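Long-range contact in glycosyl hydrolase family 2, TIM barrel domain protein (Parabacteroides merdae ATCC 43184, PDB 6DXU), which probably hydrolyses beta-D-glucuronides as a gut bacterial beta-glucuronidase of glycoside hydrolase family 2: residues Pro275-Glu289 with Phe299-Glu311. Sequence-based numbering, arbitrary orientation.
Sequences PVLWDVDVPQLYTCE and FTTEERFGFRHTE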
ATOM      1  N   PRO D 275      43.066  11.415  36.280  1.00 27.36           N
ATOM      2  CA  PRO D 275      41.696  11.934  36.232  1.00 29.78           C
ATOM      3  C   PRO D 275      40.995  11.691  37.558  1.00 28.76           C
ATOM      4  O   PRO D 275      41.298  10.742  38.284  1.00 30.42           O
ATOM      5  CB  PRO D 275      41.048  11.136  35.094  1.00 26.24           C
ATOM      6  CG  PRO D 275      41.784   9.837  35.102  1.00 29.54           C
ATOM      7  CD  PRO D 275      43.221  10.185  35.486  1.00 24.68           C
ATOM      8  N   VAL D 276      40.078  12.596  37.897  1.00 26.50           N
ATOM      9  CA  VAL D 276      39.209  12.378  39.045  1.00 28.44           C
ATOM     10  C   VAL D 276      38.159  11.331  38.700  1.00 29.50           C
ATOM     11  O   VAL D 276      37.453  11.443  37.688  1.00 31.84           O
ATOM     12  CB  VAL D 276      38.562  13.699  39.479  1.00 34.28           C
ATOM     13  CG1 VAL D 276      37.662  13.458  40.662  1.00 34.32           C
ATOM     14  CG2 VAL D 276      39.647  14.724  39.813  1.00 37.59           C
ATOM     15  N   LEU D 277      38.053  10.301  39.532  1.00 29.53           N
ATOM     16  CA  LEU D 277      37.207   9.166  39.205  1.00 29.10           C
ATOM     17  C   LEU D 277      35.786   9.377  39.713  1.00 28.14           C
ATOM     18  O   LEU D 277      35.567   9.974  40.769  1.00 34.77           O
ATOM     19  CB  LEU D 277      37.779   7.871  39.783  1.00 32.98           C
ATOM     20  CG  LEU D 277      39.198   7.492  39.345  1.00 31.88           C
ATOM     21  CD1 LEU D 277      39.519   6.054  39.744  1.00 29.32           C
ATOM     22  CD2 LEU D 277      39.352   7.665  37.836  1.00 31.90           C
ATOM     23  N   TRP D 278      34.827   8.884  38.943  1.00 24.48           N
ATOM     24  CA  TRP D 278      33.437   8.820  39.373  1.00 24.42           C
ATOM     25  C   TRP D 278      33.250   7.589  40.251  1.00 20.93           C
ATOM     26  O   TRP D 278      33.717   6.499  39.913  1.00 23.74           O
ATOM     27  CB  TRP D 278      32.509   8.751  38.148  1.00 22.79           C
ATOM     28  CG  TRP D 278      31.031   8.823  38.447  1.00 23.55           C
ATOM     29  CD1 TRP D 278      30.239   9.944  38.428  1.00 22.88           C
ATOM     30  CD2 TRP D 278      30.172   7.732  38.804  1.00 21.01           C
ATOM     31  NE1 TRP D 278      28.936   9.607  38.743  1.00 21.54           N
ATOM     32  CE2 TRP D 278      28.872   8.261  38.985  1.00 22.41           C
ATOM     33  CE3 TRP D 278      30.374   6.359  38.989  1.00 21.38           C
ATOM     34  CZ2 TRP D 278      27.779   7.463  39.342  1.00 21.85           C
ATOM     35  CZ3 TRP D 278      29.290   5.568  39.341  1.00 22.11           C
ATOM     36  CH2 TRP D 278      28.007   6.122  39.510  1.00 22.73           C
ATOM     37  N   ASP D 279      32.567   7.765  41.375  1.00 23.64           N
ATOM     38  CA  ASP D 279      32.356   6.710  42.354  1.00 28.56           C
ATOM     39  C   ASP D 279      30.958   6.855  42.943  1.00 23.75           C
ATOM     40  O   ASP D 279      30.356   7.925  42.870  1.00 25.81           O
ATOM     41  CB  ASP D 279      33.444   6.777  43.440  1.00 33.47           C
ATOM     42  CG  ASP D 279      33.153   5.884  44.613  1.00 36.30           C
ATOM     43  OD1 ASP D 279      32.709   6.435  45.645  1.00 40.13           O
ATOM     44  OD2 ASP D 279      33.333   4.649  44.507  1.00 42.46           O
ATOM     45  N   VAL D 280      30.427   5.760  43.506  1.00 22.26           N
ATOM     46  CA  VAL D 280      29.085   5.839  44.081  1.00 22.86           C
ATOM     47  C   VAL D 280      29.074   6.652  45.368  1.00 30.44           C
ATOM     48  O   VAL D 280      28.034   7.208  45.735  1.00 25.42           O
ATOM     49  CB  VAL D 280      28.476   4.442  44.304  1.00 24.51           C
ATOM     50  CG1 VAL D 280      28.189   3.759  42.941  1.00 21.30           C
ATOM     51  CG2 VAL D 280      29.363   3.574  45.184  1.00 27.25           C
ATOM     52  N   ASP D 281      30.207   6.752  46.066  1.00 29.63           N
ATOM     53  CA  ASP D 281      30.237   7.572  47.272  1.00 31.79           C
ATOM     54  C   ASP D 281      30.619   9.010  46.978  1.00 28.54           C
ATOM     55  O   ASP D 281      30.124   9.928  47.648  1.00 29.53           O
ATOM     56  CB  ASP D 281      31.215   6.984  48.295  1.00 34.36           C
ATOM     57  CG  ASP D 281      30.765   5.631  48.812  1.00 37.44           C
ATOM     58  OD1 ASP D 281      31.612   4.719  48.909  1.00 46.54           O
ATOM     59  OD2 ASP D 281      29.562   5.474  49.104  1.00 38.86           O
ATOM     60  N   VAL D 282      31.470   9.226  45.980  1.00 25.36           N
ATOM     61  CA  VAL D 282      31.880  10.561  45.553  1.00 27.54           C
ATOM     62  C   VAL D 282      31.648  10.668  44.047  1.00 32.47           C
ATOM     63  O   VAL D 282      32.595  10.520  43.259  1.00 28.24           O
ATOM     64  CB  VAL D 282      33.347  10.831  45.938  1.00 34.51           C
ATOM     65  CG1 VAL D 282      33.733  12.282  45.673  1.00 33.44           C
ATOM     66  CG2 VAL D 282      33.569  10.492  47.408  1.00 30.18           C
ATOM     67  N   PRO D 283      30.409  10.887  43.597  1.00 26.55           N
ATOM     68  CA  PRO D 283      30.153  11.031  42.154  1.00 26.64           C
ATOM     69  C   PRO D 283      30.712  12.361  41.677  1.00 33.56           C
ATOM     70  O   PRO D 283      30.311  13.421  42.159  1.00 44.04           O
ATOM     71  CB  PRO D 283      28.622  10.994  42.056  1.00 25.77           C
ATOM     72  CG  PRO D 283      28.155  11.462  43.404  1.00 27.96           C
ATOM     73  CD  PRO D 283      29.174  10.968  44.394  1.00 26.52           C
ATOM     74  N   GLN D 284      31.687  12.305  40.781  1.00 27.74           N
ATOM     75  CA  GLN D 284      32.305  13.516  40.264  1.00 30.83           C
ATOM     76  C   GLN D 284      32.323  13.417  38.750  1.00 26.43           C
ATOM     77  O   GLN D 284      32.675  12.369  38.206  1.00 25.42           O
ATOM     78  CB  GLN D 284      33.718  13.714  40.840  1.00 31.38           C
ATOM     79  CG  GLN D 284      33.694  13.981  42.347  1.00 36.44           C
ATOM     80  CD  GLN D 284      35.046  14.367  42.925  1.00 44.85           C
ATOM     81  OE1 GLN D 284      35.882  13.511  43.214  1.00 47.50           O
ATOM     82  NE2 GLN D 284      35.257  15.661  43.115  1.00 43.54           N
ATOM     83  N   LEU D 285      31.939  14.500  38.079  1.00 25.13           N
ATOM     84  CA  LEU D 285      31.766  14.515  36.637  1.00 25.40           C
ATOM     85  C   LEU D 285      32.641  15.587  36.003  1.00 24.88           C
ATOM     86  O   LEU D 285      32.837  16.668  36.562  1.00 28.78           O
ATOM     87  CB  LEU D 285      30.294  14.786  36.277  1.00 26.28           C
ATOM     88  CG  LEU D 285      29.313  13.817  36.936  1.00 28.88           C
ATOM     89  CD1 LEU D 285      27.908  14.404  37.004  1.00 29.69           C
ATOM     90  CD2 LEU D 285      29.330  12.574  36.096  1.00 26.30           C
ATOM     91  N   TYR D 286      33.119  15.290  34.810  1.00 23.69           N
ATOM     92  CA  TYR D 286      33.717  16.282  33.936  1.00 23.74           C
ATOM     93  C   TYR D 286      32.642  16.867  33.026  1.00 30.17           C
ATOM     94  O   TYR D 286      31.589  16.265  32.802  1.00 29.03           O
ATOM     95  CB  TYR D 286      34.820  15.659  33.085  1.00 24.88           C
ATOM     96  CG  TYR D 286      36.111  15.381  33.826  1.00 28.14           C
ATOM     97  CD1 TYR D 286      37.214  16.205  33.657  1.00 32.24           C
ATOM     98  CD2 TYR D 286      36.217  14.313  34.706  1.00 26.22           C
ATOM     99  CE1 TYR D 286      38.400  15.966  34.336  1.00 36.03           C
ATOM    100  CE2 TYR D 286      37.395  14.061  35.392  1.00 32.87           C
ATOM    101  CZ  TYR D 286      38.486  14.893  35.197  1.00 35.23           C
ATOM    102  OH  TYR D 286      39.666  14.663  35.866  1.00 32.72           O
ATOM    103  N   THR D 287      32.929  18.037  32.470  1.00 27.24           N
ATOM    104  CA  THR D 287      31.989  18.678  31.562  1.00 32.60           C
ATOM    105  C   THR D 287      32.679  18.960  30.239  1.00 29.54           C
ATOM    106  O   THR D 287      33.751  19.565  30.213  1.00 29.16           O
ATOM    107  CB  THR D 287      31.452  19.984  32.142  1.00 31.25           C
ATOM    108  OG1 THR D 287      30.853  19.730  33.418  1.00 31.09           O
ATOM    109  CG2 THR D 287      30.393  20.556  31.202  1.00 32.10           C
ATOM    110  N   CYS D 288      32.059  18.552  29.141  1.00 23.58           N
ATOM    111  CA  CYS D 288      32.563  18.893  27.823  1.00 25.41           C
ATOM    112  C   CYS D 288      31.655  19.977  27.256  1.00 32.75           C
ATOM    113  O   CYS D 288      30.434  19.793  27.177  1.00 33.97           O
ATOM    114  CB  CYS D 288      32.621  17.655  26.924  1.00 26.96           C
ATOM    115  SG  CYS D 288      33.227  17.984  25.234  1.00 33.81           S
ATOM    116  N   GLU D 289      32.243  21.112  26.896  1.00 25.96           N
ATOM    117  CA  GLU D 289      31.509  22.264  26.385  1.00 26.60           C
ATOM    118  C   GLU D 289      31.878  22.449  24.919  1.00 28.75           C
ATOM    119  O   GLU D 289      33.054  22.619  24.596  1.00 27.98           O
ATOM    120  CB  GLU D 289      31.842  23.509  27.209  1.00 28.56           C
ATOM    121  CG  GLU D 289      31.242  24.811  26.715  1.00 29.22           C
ATOM    122  CD  GLU D 289      31.694  25.997  27.559  1.00 36.82           C
ATOM    123  OE1 GLU D 289      32.907  26.316  27.545  1.00 34.68           O
ATOM    124  OE2 GLU D 289      30.837  26.597  28.242  1.00 38.53           O
ATOM    125  N   PHE D 299      26.849  29.158  19.151  1.00 28.89           N
ATOM    126  CA  PHE D 299      25.950  28.205  19.787  1.00 27.70           C
ATOM    127  C   PHE D 299      26.768  27.296  20.687  1.00 29.30           C
ATOM    128  O   PHE D 299      27.674  26.603  20.213  1.00 27.52           O
ATOM    129  CB  PHE D 299      25.200  27.378  18.742  1.00 29.20           C
ATOM    130  CG  PHE D 299      24.288  26.345  19.332  1.00 27.68           C
ATOM    131  CD1 PHE D 299      23.060  26.704  19.852  1.00 28.10           C
ATOM    132  CD2 PHE D 299      24.675  25.013  19.388  1.00 25.87           C
ATOM    133  CE1 PHE D 299      22.220  25.756  20.397  1.00 30.15           C
ATOM    134  CE2 PHE D 299      23.843  24.063  19.936  1.00 27.30           C
ATOM    135  CZ  PHE D 299      22.614  24.435  20.441  1.00 27.92           C
ATOM    136  N   THR D 300      26.432  27.280  21.971  1.00 28.46           N
ATOM    137  CA  THR D 300      27.163  26.511  22.962  1.00 30.41           C
ATOM    138  C   THR D 300      26.235  25.521  23.640  1.00 28.65           C
ATOM    139  O   THR D 300      25.107  25.864  24.010  1.00 27.22           O
ATOM    140  CB  THR D 300      27.785  27.409  24.032  1.00 26.88           C
ATOM    141  OG1 THR D 300      28.735  28.285  23.424  1.00 30.74           O
ATOM    142  CG2 THR D 300      28.496  26.553  25.073  1.00 28.49           C
ATOM    143  N   THR D 301      26.718  24.297  23.811  1.00 24.93           N
ATOM    144  CA  THR D 301      26.011  23.325  24.621  1.00 28.61           C
ATOM    145  C   THR D 301      27.042  22.536  25.406  1.00 29.17           C
ATOM    146  O   THR D 301      28.236  22.565  25.101  1.00 30.19           O
ATOM    147  CB  THR D 301      25.118  22.410  23.756  1.00 35.16           C
ATOM    148  OG1 THR D 301      24.317  21.578  24.601  1.00 38.99           O
ATOM    149  CG2 THR D 301      25.946  21.545  22.800  1.00 30.35           C
ATOM    150  N   GLU D 302      26.585  21.821  26.426  1.00 29.07           N
ATOM    151  CA  GLU D 302      27.539  21.062  27.213  1.00 27.84           C
ATOM    152  C   GLU D 302      26.979  19.680  27.496  1.00 29.00           C
ATOM    153  O   GLU D 302      25.776  19.433  27.415  1.00 26.74           O
ATOM    154  CB  GLU D 302      27.921  21.763  28.521  1.00 35.21           C
ATOM    155  CG  GLU D 302      26.784  22.075  29.443  1.00 38.04           C
ATOM    156  CD  GLU D 302      27.274  22.710  30.741  1.00 49.27           C
ATOM    157  OE1 GLU D 302      27.847  23.819  30.685  1.00 43.59           O
ATOM    158  OE2 GLU D 302      27.109  22.085  31.813  1.00 46.93           O
ATOM    159  N   GLU D 303      27.896  18.769  27.780  1.00 25.76           N
ATOM    160  CA  GLU D 303      27.586  17.380  28.051  1.00 30.38           C
ATOM    161  C   GLU D 303      28.562  16.901  29.108  1.00 30.82           C
ATOM    162  O   GLU D 303      29.755  17.210  29.045  1.00 32.78           O
ATOM    163  CB  GLU D 303      27.690  16.536  26.773  1.00 31.69           C
ATOM    164  CG  GLU D 303      27.310  15.085  26.964  1.00 35.29           C
ATOM    165  CD  GLU D 303      25.815  14.847  26.808  1.00 38.33           C
ATOM    166  OE1 GLU D 303      25.067  15.828  26.577  1.00 41.16           O
ATOM    167  OE2 GLU D 303      25.392  13.676  26.914  1.00 34.07           O
ATOM    168  N   ARG D 304      28.057  16.153  30.077  1.00 25.90           N
ATOM    169  CA  ARG D 304      28.850  15.680  31.193  1.00 27.61           C
ATOM    170  C   ARG D 304      29.230  14.220  30.988  1.00 27.77           C
ATOM    171  O   ARG D 304      28.581  13.476  30.249  1.00 25.98           O
ATOM    172  CB  ARG D 304      28.076  15.851  32.501  1.00 30.52           C
ATOM    173  CG  ARG D 304      27.769  17.303  32.843  1.00 33.55           C
ATOM    174  CD  ARG D 304      27.101  17.427  34.203  1.00 36.78           C
ATOM    175  NE  ARG D 304      26.007  16.471  34.368  1.00 41.40           N
ATOM    176  CZ  ARG D 304      25.250  16.386  35.461  1.00 45.83           C
ATOM    177  NH1 ARG D 304      25.470  17.203  36.485  1.00 44.59           N
ATOM    178  NH2 ARG D 304      24.279  15.484  35.538  1.00 37.89           N
ATOM    179  N   PHE D 305      30.306  13.815  31.651  1.00 22.80           N
ATOM    180  CA  PHE D 305      30.756  12.433  31.593  1.00 24.71           C
ATOM    181  C   PHE D 305      31.606  12.164  32.825  1.00 24.80           C
ATOM    182  O   PHE D 305      31.976  13.084  33.555  1.00 24.63           O
ATOM    183  CB  PHE D 305      31.532  12.154  30.296  1.00 26.04           C
ATOM    184  CG  PHE D 305      32.927  12.737  30.282  1.00 26.62           C
ATOM    185  CD1 PHE D 305      33.127  14.078  29.971  1.00 25.58           C
ATOM    186  CD2 PHE D 305      34.031  11.947  30.572  1.00 27.53           C
ATOM    187  CE1 PHE D 305      34.407  14.625  29.945  1.00 29.12           C
ATOM    188  CE2 PHE D 305      35.319  12.495  30.559  1.00 27.81           C
ATOM    189  CZ  PHE D 305      35.496  13.827  30.237  1.00 24.08           C
ATOM    190  N   GLY D 306      31.917  10.896  33.046  1.00 24.02           N
ATOM    191  CA  GLY D 306      32.754  10.521  34.171  1.00 25.65           C
ATOM    192  C   GLY D 306      33.707   9.409  33.793  1.00 28.86           C
ATOM    193  O   GLY D 306      33.439   8.616  32.890  1.00 27.28           O
ATOM    194  N   PHE D 307      34.840   9.365  34.505  1.00 24.98           N
ATOM    195  CA  PHE D 307      35.837   8.309  34.366  1.00 26.17           C
ATOM    196  C   PHE D 307      35.608   7.275  35.464  1.00 22.44           C
ATOM    197  O   PHE D 307      35.641   7.618  36.651  1.00 26.83           O
ATOM    198  CB  PHE D 307      37.262   8.875  34.489  1.00 22.36           C
ATOM    199  CG  PHE D 307      37.727   9.674  33.289  1.00 21.31           C
ATOM    200  CD1 PHE D 307      38.047   9.038  32.089  1.00 27.44           C
ATOM    201  CD2 PHE D 307      37.857  11.054  33.372  1.00 23.70           C
ATOM    202  CE1 PHE D 307      38.486   9.760  30.988  1.00 25.49           C
ATOM    203  CE2 PHE D 307      38.302  11.789  32.284  1.00 25.11           C
ATOM    204  CZ  PHE D 307      38.610  11.140  31.085  1.00 27.25           C
ATOM    205  N   ARG D 308      35.426   6.013  35.082  1.00 21.84           N
ATOM    206  CA  ARG D 308      35.375   4.951  36.079  1.00 20.78           C
ATOM    207  C   ARG D 308      35.605   3.611  35.395  1.00 23.72           C
ATOM    208  O   ARG D 308      35.280   3.431  34.217  1.00 27.50           O
ATOM    209  CB  ARG D 308      34.047   4.949  36.852  1.00 23.49           C
ATOM    210  CG  ARG D 308      32.897   4.171  36.196  1.00 22.17           C
ATOM    211  CD  ARG D 308      32.352   4.901  34.966  1.00 23.55           C
ATOM    212  NE  ARG D 308      31.223   4.185  34.381  1.00 24.15           N
ATOM    213  CZ  ARG D 308      31.341   3.160  33.544  1.00 26.53           C
ATOM    214  NH1 ARG D 308      32.549   2.729  33.172  1.00 26.30           N
ATOM    215  NH2 ARG D 308      30.253   2.568  33.071  1.00 27.74           N
ATOM    216  N   HIS D 309      36.203   2.688  36.142  1.00 26.94           N
ATOM    217  CA  HIS D 309      36.496   1.337  35.680  1.00 25.05           C
ATOM    218  C   HIS D 309      35.553   0.362  36.367  1.00 25.91           C
ATOM    219  O   HIS D 309      35.401   0.407  37.591  1.00 24.64           O
ATOM    220  CB  HIS D 309      37.953   0.960  35.993  1.00 26.07           C
ATOM    221  CG  HIS D 309      38.359  -0.371  35.448  1.00 28.22           C
ATOM    222  ND1 HIS D 309      38.194  -1.544  36.153  1.00 30.80           N
ATOM    223  CD2 HIS D 309      38.929  -0.718  34.268  1.00 36.44           C
ATOM    224  CE1 HIS D 309      38.629  -2.558  35.425  1.00 30.18           C
ATOM    225  NE2 HIS D 309      39.077  -2.084  34.276  1.00 33.53           N
ATOM    226  N   THR D 310      34.929  -0.519  35.589  1.00 28.77           N
ATOM    227  CA  THR D 310      34.024  -1.525  36.125  1.00 27.31           C
ATOM    228  C   THR D 310      34.481  -2.907  35.683  1.00 31.87           C
ATOM    229  O   THR D 310      35.015  -3.076  34.580  1.00 28.77           O
ATOM    230  CB  THR D 310      32.566  -1.277  35.661  1.00 27.58           C
ATOM    231  OG1 THR D 310      32.497  -1.371  34.238  1.00 28.68           O
ATOM    232  CG2 THR D 310      32.103   0.097  36.085  1.00 25.89           C
ATOM    233  N   GLU D 311      34.275  -3.903  36.548  1.00 24.58           N
ATOM    234  CA  GLU D 311      34.658  -5.263  36.183  1.00 26.33           C
ATOM    235  C   GLU D 311      33.790  -6.279  36.910  1.00 25.69           C
ATOM    236  O   GLU D 311      33.673  -6.230  38.134  1.00 23.40           O
ATOM    237  CB  GLU D 311      36.137  -5.531  36.499  1.00 27.22           C
ATOM    238  CG  GLU D 311      36.577  -6.942  36.108  1.00 30.53           C
ATOM    239  CD  GLU D 311      38.036  -7.239  36.442  1.00 42.59           C
ATOM    240  OE1 GLU D 311      38.709  -6.375  37.044  1.00 37.61           O
ATOM    241  OE2 GLU D 311      38.506  -8.340  36.090  1.00 46.20           O
TER
HETATM  242  O   HOH W   1      34.963  11.514  36.513  1.00 22.43           O
HETATM  243  O   HOH W   2      28.396  25.985  28.751  1.00 41.58           O
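Y286 and F305 form a hydrogen-bonded pair of the antiparallel hairpin 286-294/297-305, with F305 N giving to Y286 O at 3.0 Å. F305 CG sits between its backbone N and carbonyl carbon (chi1 75°), which swings the ring toward Y286, so that Y286 CB lies over its face, 3.3 Å from F305 CE1. The rings, planes 27° apart, are slid so that they barely overlap. F307 instead turns its edge to the Y286 face, T-shaped at 83°, and F307 CD2 meets P275 CB at 3.6 Å. V276 N donates to Y286 OH at 2.9 Å, and a phenylalanine here would probably leave that amide without its acceptor. W278 N gives to F307 O at 2.7 Å, and a water receives F307 N-H and donates to V276 O and Q284 O. L285 CD1 sits over the centre of the R304 guanidinium, 3.7 Å from R304 CZ, while R304 NH2 salt-bridges E380. One water donates to the like-charged E289 OE2 and E302 OE1; E289 OE1 bonds to Y244 OH. Aromatic packing and backbone bonds thus join the loop leading into strand 286-294 to the chain leaving strand 297-305, and R304 ties this beta-sandwich hairpin to the TIM barrel.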